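Local coordinates for allantoicase (Saccharomyces cerevisiae, PDB 1O59), which hydrolyses allantoate to (S)-ureidoglycolate and urea, a step in allantoin degradation that lets yeast use purines as a secondary nitrogen source, at residues P236-D241 against D321-Y326. Residues are numbered along the deposited sequence; the frame is centred on the assembly and turned at random.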
loop_
_atom_site.group_PDB
_atom_site.type_symbol
_atom_site.label_atom_id
_atom_site.label_comp_id
_atom_site.label_asym_id
_atom_site.label_seq_id
_atom_site.Cartn_x
_atom_site.Cartn_y
_atom_site.Cartn_z
ATOM N N PRO A 236 3.617 -6.236 7.054
ATOM C CA PRO A 236 4.044 -7.474 7.675
ATOM C C PRO A 236 5.572 -7.555 7.714
ATOM O O PRO A 236 6.258 -6.961 6.849
ATOM C CB PRO A 236 3.473 -8.589 6.762
ATOM C CG PRO A 236 2.612 -7.918 5.727
ATOM C CD PRO A 236 3.002 -6.445 5.732
ATOM N N GLY A 237 6.082 -8.304 8.700
ATOM C CA GLY A 237 7.489 -8.587 8.804
ATOM C C GLY A 237 8.309 -7.423 9.284
ATOM O O GLY A 237 7.814 -6.323 9.534
ATOM N N ARG A 238 9.590 -7.679 9.427
ATOM C CA ARG A 238 10.539 -6.639 9.772
ATOM C C ARG A 238 11.210 -6.088 8.524
ATOM O O ARG A 238 12.024 -5.188 8.632
ATOM C CB ARG A 238 11.597 -7.202 10.708
ATOM C CG ARG A 238 11.056 -7.592 12.070
ATOM C CD ARG A 238 12.135 -7.854 13.065
ATOM N NE ARG A 238 12.775 -6.609 13.487
ATOM C CZ ARG A 238 13.907 -6.571 14.180
ATOM N NH1 ARG A 238 14.514 -7.691 14.522
ATOM N NH2 ARG A 238 14.433 -5.409 14.535
ATOM N N GLY A 239 10.879 -6.637 7.353
ATOM C CA GLY A 239 11.419 -6.155 6.090
ATOM C C GLY A 239 12.825 -6.660 5.831
ATOM O O GLY A 239 13.351 -7.483 6.603
ATOM N N HIS A 240 13.437 -6.140 4.765
ATOM C CA HIS A 240 14.693 -6.658 4.253
ATOM C C HIS A 240 15.892 -5.693 4.360
ATOM O O HIS A 240 17.013 -6.113 4.542
ATOM C CB HIS A 240 14.447 -7.089 2.814
ATOM C CG HIS A 240 15.697 -7.437 2.066
ATOM N ND1 HIS A 240 16.397 -8.603 2.295
ATOM C CD2 HIS A 240 16.382 -6.763 1.106
ATOM C CE1 HIS A 240 17.465 -8.629 1.514
ATOM N NE2 HIS A 240 17.485 -7.520 0.790
ATOM N N ASP A 241 15.651 -4.397 4.223
ATOM C CA ASP A 241 16.681 -3.377 4.332
ATOM C C ASP A 241 16.028 -2.034 4.638
ATOM O O ASP A 241 14.859 -2.017 5.029
ATOM C CB ASP A 241 17.539 -3.342 3.064
ATOM C CG ASP A 241 16.762 -2.998 1.791
ATOM O OD1 ASP A 241 15.663 -2.398 1.796
ATOM O OD2 ASP A 241 17.245 -3.286 0.691
ATOM N N ASP A 321 18.244 -0.681 14.952
ATOM C CA ASP A 321 17.999 -2.026 14.485
ATOM C C ASP A 321 17.253 -2.892 15.475
ATOM O O ASP A 321 17.510 -4.096 15.545
ATOM C CB ASP A 321 19.349 -2.656 14.208
ATOM C CG ASP A 321 19.254 -3.891 13.377
ATOM O OD1 ASP A 321 18.236 -4.062 12.634
ATOM O OD2 ASP A 321 20.160 -4.762 13.432
ATOM N N LYS A 322 16.342 -2.298 16.255
ATOM C CA LYS A 322 15.688 -3.070 17.308
ATOM C C LYS A 322 14.213 -2.743 17.471
ATOM O O LYS A 322 13.750 -1.650 17.120
ATOM C CB LYS A 322 16.411 -2.922 18.652
ATOM C CG LYS A 322 16.233 -1.600 19.349
ATOM C CD LYS A 322 16.759 -1.594 20.812
ATOM C CE LYS A 322 15.803 -2.355 21.777
ATOM N NZ LYS A 322 15.876 -1.947 23.251
ATOM N N GLU A 323 13.502 -3.741 17.996
ATOM C CA GLU A 323 12.147 -3.594 18.424
ATOM C C GLU A 323 12.147 -3.044 19.841
ATOM O O GLU A 323 12.583 -3.714 20.792
ATOM C CB GLU A 323 11.434 -4.932 18.385
ATOM C CG GLU A 323 11.345 -5.587 17.014
ATOM C CD GLU A 323 10.433 -6.816 17.047
ATOM O OE1 GLU A 323 9.197 -6.625 16.954
ATOM O OE2 GLU A 323 10.943 -7.971 17.201
ATOM N N HIS A 324 11.690 -1.800 19.967
ATOM C CA HIS A 324 11.475 -1.150 21.269
ATOM C C HIS A 324 10.036 -1.392 21.698
ATOM O O HIS A 324 9.121 -1.058 20.974
ATOM C CB HIS A 324 11.724 0.355 21.174
ATOM C CG HIS A 324 13.065 0.718 20.619
ATOM N ND1 HIS A 324 13.326 0.743 19.267
ATOM C CD2 HIS A 324 14.208 1.098 21.234
ATOM C CE1 HIS A 324 14.577 1.120 19.078
ATOM N NE2 HIS A 324 15.137 1.337 20.255
ATOM N N VAL A 325 9.861 -1.965 22.873
ATOM C CA VAL A 325 8.561 -2.409 23.357
ATOM C C VAL A 325 8.134 -1.570 24.571
ATOM O O VAL A 325 8.747 -1.635 25.635
ATOM C CB VAL A 325 8.605 -3.922 23.780
ATOM C CG1 VAL A 325 7.250 -4.369 24.379
ATOM C CG2 VAL A 325 9.033 -4.800 22.597
ATOM N N TYR A 326 7.063 -0.799 24.391
ATOM C CA TYR A 326 6.501 0.031 25.446
ATOM C C TYR A 326 5.226 -0.623 25.950
ATOM O O TYR A 326 4.245 -0.736 25.229
ATOM C CB TYR A 326 6.253 1.447 24.921
ATOM C CG TYR A 326 7.493 2.001 24.282
ATOM C CD1 TYR A 326 8.601 2.348 25.043
ATOM C CD2 TYR A 326 7.596 2.088 22.910
ATOM C CE1 TYR A 326 9.757 2.830 24.441
ATOM C CE2 TYR A 326 8.745 2.554 22.289
ATOM C CZ TYR A 326 9.819 2.936 23.042
ATOM O OH TYR A 326 10.935 3.422 22.385
#
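Arg-238 in the loop 236-241 faces Glu-323 at the start of strand 323-331, and theirs is the closest pair of CA atoms across the two segments, 9.3 Å apart. The Arg-238 side chain spans most of the gap, and CG of Glu-323 meets it. The arginine CB points toward the strand, and the chain then bends at chi3 (73°), which carries the guanidinium to residues 321-323. NH2 reaches the carbonyl O of Asp-321 near the guanidinium plane. This hydrogen bond is weak, at 3.5 Å from NH2 to O, with an N-H...O angle of 146°. The same NH2 lies 3.8 Å from CA of Lys-322. Over one face of the guanidinium sits CG of Glu-323, off-centre and 3.9 Å from NE. The carboxylate of Glu-323 stays beyond salt-bridge range, with OE2 4.4 Å from NE and well out of the guanidinium plane. OD1 of Asp-321, 4.5 Å from NH2, is likewise well out of that plane, so it can add only a general charge attraction. The firmer partner of Arg-238 is Asp-277, which forms a salt bridge with NH2. Asp-321 is itself held by the backbone N of His-280 and by a salt bridge to Arg-282. This small, polar surface contact joins the loop between strands 227-228 and 246-247 to the residues leading into strand 323-331, within an allantoicase repeat whose antiparallel sheets are consistent with the jelly-roll beta-sandwich of the galactose-binding-domain clan.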